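PDB 2YV7: chloride intracellular channel Clic, which is thought to insert into membranes and form a chloride channel whose activity depends on pH, and may play a role in ethanol sensitivity. Local coordinates for residues Ile86-Asn90 against Gly91-Leu95; Arg102-Met105 against Lys106-Gly110; Glu196-Thr199 against His200-Ala203; Asn145-Leu148 against Ser149-Lys153. All coordinates share one frame; numbering follows the deposited sequence.

Contact 1 of 4, residues Ile86-Asn90 against Gly91-Leu95. With CA (calcium ion), chain B.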
# COMPACT_ATOMS: atom_id res chain seq x y z
N ILE A 86 -10.43 -8.25 4.23
CA ILE A 86 -11.28 -8.61 5.36
C ILE A 86 -10.36 -8.99 6.47
O ILE A 86 -9.41 -9.75 6.25
CB ILE A 86 -12.19 -9.82 4.97
CG1 ILE A 86 -13.25 -9.38 3.96
CG2 ILE A 86 -12.79 -10.45 6.27
CD1 ILE A 86 -13.82 -10.51 3.06
N LEU A 87 -10.60 -8.48 7.69
CA LEU A 87 -9.70 -8.74 8.81
C LEU A 87 -10.42 -9.66 9.82
O LEU A 87 -11.54 -9.38 10.20
CB LEU A 87 -9.28 -7.43 9.50
CG LEU A 87 -8.36 -7.42 10.72
CD1 LEU A 87 -7.78 -6.06 10.98
CD2 LEU A 87 -9.07 -7.88 12.03
N ILE A 88 -9.79 -10.78 10.16
CA ILE A 88 -10.44 -11.78 11.06
C ILE A 88 -9.61 -11.85 12.32
O ILE A 88 -8.41 -12.17 12.29
CB ILE A 88 -10.62 -13.19 10.42
CG1 ILE A 88 -11.31 -13.12 9.05
CG2 ILE A 88 -11.45 -14.11 11.38
CD1 ILE A 88 -11.51 -14.47 8.38
N ASP A 89 -10.27 -11.48 13.42
CA ASP A 89 -9.66 -11.39 14.75
C ASP A 89 -10.44 -12.36 15.67
O ASP A 89 -11.56 -12.05 16.07
CB ASP A 89 -9.81 -9.93 15.23
CG ASP A 89 -9.15 -9.66 16.59
OD1 ASP A 89 -8.59 -10.57 17.25
OD2 ASP A 89 -9.21 -8.48 17.01
N ASN A 90 -9.87 -13.55 15.94
CA ASN A 90 -10.59 -14.57 16.72
C ASN A 90 -12.10 -14.69 16.33
O ASN A 90 -12.99 -14.37 17.14
CB ASN A 90 -10.43 -14.27 18.23
CG ASN A 90 -10.27 -15.53 19.09
OD1 ASN A 90 -11.05 -16.48 18.98
ND2 ASN A 90 -9.29 -15.51 19.98
N GLY A 91 -12.37 -15.12 15.10
CA GLY A 91 -13.75 -15.41 14.62
C GLY A 91 -14.66 -14.25 14.26
O GLY A 91 -15.72 -14.45 13.60
N LEU A 92 -14.28 -13.05 14.70
CA LEU A 92 -14.94 -11.81 14.36
C LEU A 92 -14.37 -11.33 13.02
O LEU A 92 -13.15 -11.19 12.89
CB LEU A 92 -14.65 -10.78 15.45
CG LEU A 92 -15.23 -9.37 15.43
CD1 LEU A 92 -16.72 -9.36 15.76
CD2 LEU A 92 -14.45 -8.56 16.47
N ALA A 93 -15.24 -11.10 12.04
CA ALA A 93 -14.76 -10.66 10.73
C ALA A 93 -15.13 -9.21 10.53
O ALA A 93 -16.34 -8.84 10.54
CB ALA A 93 -15.40 -11.51 9.61
N ILE A 94 -14.09 -8.38 10.33
CA ILE A 94 -14.27 -6.97 9.99
C ILE A 94 -14.28 -6.82 8.45
O ILE A 94 -13.31 -7.18 7.76
CB ILE A 94 -13.17 -6.06 10.65
CG1 ILE A 94 -12.83 -6.49 12.09
CG2 ILE A 94 -13.60 -4.57 10.64
CD1 ILE A 94 -13.98 -6.38 13.07
N LEU A 95 -15.38 -6.28 7.91
CA LEU A 95 -15.63 -6.30 6.46
C LEU A 95 -15.48 -4.97 5.70
O LEU A 95 -15.10 -4.95 4.50
CB LEU A 95 -17.04 -6.84 6.19
CG LEU A 95 -17.38 -8.13 6.94
CD1 LEU A 95 -18.87 -8.46 6.84
CD2 LEU A 95 -16.47 -9.31 6.51
CA CA B . -13.37 -4.90 2.50
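Leu87 and Ile94 face each other as a hydrogen-bonded pair in a tight antiparallel beta hairpin. Four backbone bonds stitch it. Leu87 N gives to Ile94 O at 3.0 Å, and Ile94 N returns to Leu87 O at 2.7 Å. Nearer the bend, Asp89 N gives to Leu92 O at 2.9 Å. Leu92 N closes the loop on Asp89 O at 3.2 Å, but it comes from above the carbonyl plane. Asn90 and Gly91 form the corners of this type I' turn. Both have positive phi, and a side chain at Gly91 would press on the carbonyl oxygen of Asn90.

The apolar contacts run along both faces. Leu87 and Ile94 lie side by side and point the same way, with Leu87 CD2 4.0 Å from Ile94 CG1. Ile94 CG1 stands beside its own backbone N (chi1 -39°), which also sets it against the carbonyl oxygen of Leu87. At the open end Ile86 and Leu95 run alongside each other, Ile86 CG2 meeting Leu95 CD2 at 3.9 Å. Ile88 CG1 touches Ala93 CB more loosely, at 4.4 Å.

The metal contact is a backbone one. Leu95 O binds the calcium ion at 2.6 Å, together with the carbonyl oxygens of His83 and Pro85.

Strand 92-94 is the outermost strand on this side of the sheet. Strand 86-89 pairs on its other side with strand 22-28. Helix 97-107 packs on the face of Leu87 and Ile94, and Phe79 touches the face of Ile88 and Ala93.

Contact 2 of 4, residues Arg102-Met105 against Lys106-Gly110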
# COMPACT_ATOMS: atom_id res chain seq x y z
N ARG A 102 -10.25 1.31 11.92
CA ARG A 102 -10.72 1.64 13.24
C ARG A 102 -10.40 0.48 14.17
O ARG A 102 -9.91 0.71 15.26
CB ARG A 102 -12.23 1.95 13.20
CG ARG A 102 -12.74 2.91 14.27
CD ARG A 102 -14.03 3.61 13.81
NE ARG A 102 -14.34 4.79 14.63
CZ ARG A 102 -15.42 4.92 15.42
NH1 ARG A 102 -16.33 3.95 15.51
NH2 ARG A 102 -15.59 6.04 16.12
N HIS A 103 -10.60 -0.76 13.71
CA HIS A 103 -10.29 -1.95 14.53
C HIS A 103 -8.80 -2.10 14.83
O HIS A 103 -8.41 -2.39 15.96
CB HIS A 103 -10.80 -3.22 13.86
CG HIS A 103 -10.77 -4.42 14.74
ND1 HIS A 103 -9.67 -5.24 14.83
CD2 HIS A 103 -11.68 -4.91 15.62
CE1 HIS A 103 -9.92 -6.22 15.69
NE2 HIS A 103 -11.12 -6.03 16.19
N ILE A 104 -7.95 -1.88 13.82
CA ILE A 104 -6.53 -1.95 14.03
C ILE A 104 -6.12 -0.92 15.06
O ILE A 104 -5.41 -1.26 16.01
CB ILE A 104 -5.71 -1.77 12.69
CG1 ILE A 104 -6.05 -2.93 11.77
CG2 ILE A 104 -4.16 -1.77 12.98
CD1 ILE A 104 -5.40 -2.83 10.36
N MET A 105 -6.62 0.30 14.90
CA MET A 105 -6.25 1.41 15.79
C MET A 105 -6.71 1.19 17.23
O MET A 105 -5.96 1.42 18.16
CB MET A 105 -6.88 2.72 15.32
CG MET A 105 -6.77 3.82 16.34
SD MET A 105 -7.24 5.42 15.68
CE MET A 105 -8.99 5.25 15.36
N LYS A 106 -7.96 0.78 17.39
CA LYS A 106 -8.56 0.71 18.72
C LYS A 106 -8.38 -0.62 19.43
O LYS A 106 -8.14 -0.64 20.64
CB LYS A 106 -10.03 1.12 18.64
CG LYS A 106 -10.18 2.59 18.25
CD LYS A 106 -11.62 2.96 17.89
CE LYS A 106 -11.81 4.47 17.85
NZ LYS A 106 -11.67 5.11 19.20
N ASN A 107 -8.44 -1.72 18.68
CA ASN A 107 -8.46 -3.08 19.26
C ASN A 107 -7.21 -3.96 19.13
O ASN A 107 -7.07 -4.97 19.84
CB ASN A 107 -9.68 -3.82 18.73
CG ASN A 107 -10.95 -3.07 19.01
OD1 ASN A 107 -11.79 -2.84 18.13
ND2 ASN A 107 -11.10 -2.65 20.27
N ILE A 108 -6.28 -3.60 18.25
CA ILE A 108 -5.08 -4.40 18.13
C ILE A 108 -3.91 -3.73 18.87
O ILE A 108 -3.62 -2.55 18.65
CB ILE A 108 -4.72 -4.74 16.65
CG1 ILE A 108 -5.78 -5.68 16.05
CG2 ILE A 108 -3.33 -5.39 16.58
CD1 ILE A 108 -5.81 -5.73 14.53
N PRO A 109 -3.24 -4.48 19.78
CA PRO A 109 -2.11 -3.91 20.51
C PRO A 109 -1.10 -3.33 19.55
O PRO A 109 -0.77 -3.97 18.55
CB PRO A 109 -1.49 -5.11 21.24
CG PRO A 109 -2.19 -6.34 20.67
CD PRO A 109 -3.51 -5.87 20.19
N GLY A 110 -0.62 -2.13 19.86
CA GLY A 110 0.32 -1.40 19.03
C GLY A 110 -0.36 -0.38 18.15
O GLY A 110 0.30 0.54 17.65
O HOH W 1 -4.59 -0.51 19.78
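The imidazole of His103 has Asn107 CB over one face, a CH-pi contact at 3.8 Å from the ring centroid and 14° off the normal. Ile108 CD1 sits at the ring edge, near its plane. The Asn107 amide is turned 60° from the ring. The ring gets there because its CG lies opposite the backbone N (chi1 -169°). The other flat group is the Arg102 guanidinium, which has Lys106 CE over one face. Those two chains run alongside each other, Arg102 CG meeting Lys106 CD at 3.8 Å. Their like charges stay apart, with Arg102 NH2 5.1 Å from Lys106 NZ. With an alanine in place of His103, the ring would be gone, and Asn107 CB and Ile108 CD1 would probably lose their packing surface.

Lys106 N bonds to Arg102 O at 2.9 Å and Asn107 N to His103 O at 2.8 Å. Ile108 N is held only weakly, by His103 O and Ile104 O. A water donates to Met105 O at 2.9 Å; its second contact, to Ile108 O, is unusually short and so less certain.

Ile104 CG1 and Ile108 CD1 touch at 3.9 Å. The two side chains lie side by side and touch Leu50 and Leu53 of helix 41-55 and Leu87 of strand 86-89. This is the C-terminal end of a helix packed on the sheet, as expected of the thioredoxin-like domain of a GST fold.

Contact 3 of 4, residues Glu196-Thr199 against His200-Ala203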
# COMPACT_ATOMS: atom_id res chain seq x y z
N GLU A 196 7.26 9.67 -15.30
CA GLU A 196 8.29 9.37 -14.31
C GLU A 196 8.34 10.45 -13.29
O GLU A 196 8.17 11.59 -13.64
CB GLU A 196 9.69 9.31 -14.92
CG GLU A 196 10.12 7.90 -15.17
CD GLU A 196 11.23 7.82 -16.19
OE1 GLU A 196 11.77 8.90 -16.58
OE2 GLU A 196 11.53 6.69 -16.61
N ILE A 197 8.64 10.07 -12.04
CA ILE A 197 8.79 11.01 -10.91
C ILE A 197 10.15 11.65 -10.99
O ILE A 197 11.17 10.95 -11.02
CB ILE A 197 8.67 10.32 -9.50
CG1 ILE A 197 7.28 9.67 -9.32
CG2 ILE A 197 8.97 11.37 -8.40
CD1 ILE A 197 7.20 8.75 -8.13
N PRO A 198 10.19 12.98 -11.15
CA PRO A 198 11.46 13.57 -11.55
C PRO A 198 12.51 13.56 -10.48
O PRO A 198 12.18 13.45 -9.25
CB PRO A 198 11.08 15.01 -11.97
CG PRO A 198 9.79 15.25 -11.46
CD PRO A 198 9.09 13.95 -11.10
N THR A 199 13.76 13.61 -10.95
CA THR A 199 14.92 13.37 -10.06
C THR A 199 15.19 14.49 -9.05
O THR A 199 15.87 14.30 -8.05
CB THR A 199 16.17 13.11 -10.85
OG1 THR A 199 16.34 14.17 -11.81
CG2 THR A 199 16.04 11.76 -11.58
N HIS A 200 14.60 15.65 -9.29
CA HIS A 200 14.84 16.78 -8.39
C HIS A 200 13.95 16.72 -7.15
O HIS A 200 14.07 17.57 -6.23
CB HIS A 200 14.70 18.11 -9.13
CG HIS A 200 13.34 18.32 -9.70
ND1 HIS A 200 12.36 19.01 -9.03
CD2 HIS A 200 12.80 17.95 -10.89
CE1 HIS A 200 11.26 19.04 -9.77
NE2 HIS A 200 11.50 18.38 -10.89
N LEU A 201 13.12 15.68 -7.08
CA LEU A 201 12.34 15.45 -5.89
C LEU A 201 13.16 14.63 -4.91
O LEU A 201 12.81 13.49 -4.57
CB LEU A 201 10.97 14.84 -6.20
CG LEU A 201 10.04 15.69 -7.09
CD1 LEU A 201 8.58 15.13 -7.23
CD2 LEU A 201 10.03 17.22 -6.64
N THR A 202 14.26 15.21 -4.45
CA THR A 202 15.24 14.46 -3.65
C THR A 202 14.69 13.79 -2.39
O THR A 202 15.03 12.63 -2.13
CB THR A 202 16.48 15.35 -3.32
OG1 THR A 202 17.05 15.78 -4.57
CG2 THR A 202 17.58 14.52 -2.65
N ALA A 203 13.84 14.48 -1.65
CA ALA A 203 13.34 13.93 -0.33
C ALA A 203 12.37 12.76 -0.59
O ALA A 203 12.33 11.75 0.17
CB ALA A 203 12.70 14.98 0.46
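Pro198 O is gripped by two donors: Leu201 N at 3.3 Å, and the indole NE1 of Trp205, one turn into the following helix. The first bond closes a type I beta turn from Pro198 to Leu201, which leads the chain into helix 202-212. Leu201 N approaches 45° out of the carbonyl plane, so it does not lie on a lone pair. Leu201 is the N-cap residue and also the centre of an inverse gamma turn. That second, tighter bend carries a weak bond from Thr202 N to His200 O at 3.0 Å. Two successive turns therefore swing the loop into the helix.

The side chains gather in two places. On the outer side, the His200 ring comes back beside Pro198, meeting it obliquely. Its CG lies between the backbone N and the carbonyl carbon (chi1 61°), which brings the ring to the proline. Pro198 CB is 3.6 Å from His200 NE2. The contact is van der Waals packing on an exposed part of the loop. Thr199, beside it, touches Pro255 and Ile256 near the C-terminus.

On the buried side, Leu201 packs against Ile197 and Pro198 and reaches helix 141-161 at Arg152 and Asn155. Ile197 also touches Leu204 and Met208 of the new helix. The Ile197 and Leu201 side chains meet at about a right angle. One methyl, Leu201 CD1, serves both partners: it lies 4.0 Å from Ile197 CG2 and 4.1 Å from Pro198 CD.

Contact 4 of 4, residues Asn145-Leu148 against Ser149-Lys153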
# COMPACT_ATOMS: atom_id res chain seq x y z
N ASN A 145 0.82 16.60 -14.83
CA ASN A 145 1.36 17.70 -14.01
C ASN A 145 0.52 17.99 -12.76
O ASN A 145 1.03 18.50 -11.75
CB ASN A 145 1.67 18.90 -14.91
CG ASN A 145 3.00 18.72 -15.65
OD1 ASN A 145 4.07 19.03 -15.11
ND2 ASN A 145 2.96 18.15 -16.86
N ALA A 146 -0.77 17.66 -12.80
CA ALA A 146 -1.56 17.72 -11.58
C ALA A 146 -1.09 16.69 -10.56
O ALA A 146 -1.05 16.96 -9.38
CB ALA A 146 -2.96 17.45 -11.86
N LEU A 147 -0.80 15.47 -11.01
CA LEU A 147 -0.21 14.50 -10.06
C LEU A 147 1.13 14.99 -9.60
O LEU A 147 1.49 14.88 -8.42
CB LEU A 147 -0.03 13.14 -10.74
CG LEU A 147 0.70 12.09 -9.89
CD1 LEU A 147 -0.25 11.70 -8.74
CD2 LEU A 147 1.00 10.84 -10.71
N LEU A 148 1.94 15.52 -10.52
CA LEU A 148 3.32 15.95 -10.14
C LEU A 148 3.27 17.05 -9.05
O LEU A 148 4.08 17.07 -8.14
CB LEU A 148 4.03 16.50 -11.42
CG LEU A 148 5.51 16.93 -11.21
CD1 LEU A 148 6.34 15.89 -10.47
CD2 LEU A 148 6.31 17.27 -12.51
N SER A 149 2.33 17.98 -9.17
CA SER A 149 2.23 19.07 -8.19
C SER A 149 1.99 18.51 -6.76
O SER A 149 2.51 19.05 -5.77
CB SER A 149 1.06 20.02 -8.52
OG SER A 149 1.25 20.69 -9.75
N HIS A 150 1.18 17.46 -6.69
CA HIS A 150 0.86 16.80 -5.37
C HIS A 150 2.14 16.15 -4.83
O HIS A 150 2.43 16.27 -3.65
CB HIS A 150 -0.19 15.77 -5.61
CG HIS A 150 -0.93 15.35 -4.38
ND1 HIS A 150 -2.25 15.00 -4.41
CD2 HIS A 150 -0.54 15.28 -3.08
CE1 HIS A 150 -2.64 14.66 -3.19
NE2 HIS A 150 -1.63 14.80 -2.37
N LEU A 151 2.89 15.44 -5.70
CA LEU A 151 4.14 14.76 -5.26
C LEU A 151 5.14 15.82 -4.81
O LEU A 151 5.98 15.57 -3.96
CB LEU A 151 4.74 13.93 -6.38
CG LEU A 151 3.89 12.76 -6.94
CD1 LEU A 151 4.50 11.99 -8.10
CD2 LEU A 151 3.62 11.77 -5.70
N ARG A 152 5.12 17.00 -5.47
CA ARG A 152 6.00 18.10 -5.01
C ARG A 152 5.70 18.52 -3.62
O ARG A 152 6.60 18.78 -2.84
CB ARG A 152 5.94 19.26 -6.03
CG ARG A 152 6.74 20.55 -5.70
CD ARG A 152 8.23 20.24 -5.49
NE ARG A 152 9.04 21.45 -5.12
CZ ARG A 152 9.62 22.23 -6.03
NH1 ARG A 152 9.44 21.95 -7.31
NH2 ARG A 152 10.37 23.28 -5.66
N LYS A 153 4.42 18.64 -3.30
CA LYS A 153 3.98 18.97 -1.92
C LYS A 153 4.48 17.94 -0.95
O LYS A 153 5.03 18.29 0.11
CB LYS A 153 2.46 19.11 -1.81
CG LYS A 153 1.71 20.11 -2.78
CD LYS A 153 2.31 21.45 -2.94
CE LYS A 153 1.63 22.16 -4.21
NZ LYS A 153 0.13 21.84 -4.28
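Residues Asn145 to Lys153 form unbroken alpha-helix within helix 141-161, with i to i+4 bonds such as Arg152 N to Leu148 O at 2.9 Å and Leu151 N to Leu147 O at 3.1 Å. Ser149 adds a side-chain bond to this ladder. Its OG stands beside its own backbone N (chi1 -64°), which turns the hydroxyl back along the helix. Ser149 OG then gives to Asn145 O at 3.0 Å. Ser149 N gives to the same Asn145 O at 2.9 Å. The two donors come from opposite faces of the carbonyl plane, so one oxygen takes both.

On the buried side, Leu147 CG meets Leu151 CD1 at 4.2 Å. Leu151 CG also rests on the backbone, 3.5 Å from Leu147 O. Both leucines reach Ile185 of helix 173-193, and Leu147 also touches helix 128-136. His150 turns its ring away from the preceding turn. Arg152 likewise leads outward, to a salt bridge with Asp156 one turn on.

Leu147 and Leu151 thus join the helix to its neighbours by apolar packing, and buried His150 adds a polar tie through NE2 to Leu124 O. At the surface the serine hydroxyl spends its proton on the helix's own backbone, so its donor is satisfied without a partner from another helix.

In the fold
Contacts 1 and 2 belong to the thioredoxin-like N-terminal domain and touch: the sheet face bearing Leu87 and Ile94 meets His103 and Ile104. Contacts 3 and 4 lie in the helical part, 32 to 40 Å from the first pair between centres. They touch too, Pro198 and Leu201 packing on Leu148 while Ile197 meets Leu151. Contact 1 is a surface hairpin, strand-paired and tied to calcium. The other three are partly buried. Contact 2 mixes ring packing with a loosening helix end, contact 3 relies on turns into a helix, and contact 4 keeps regular helix bonds over an apolar inner side.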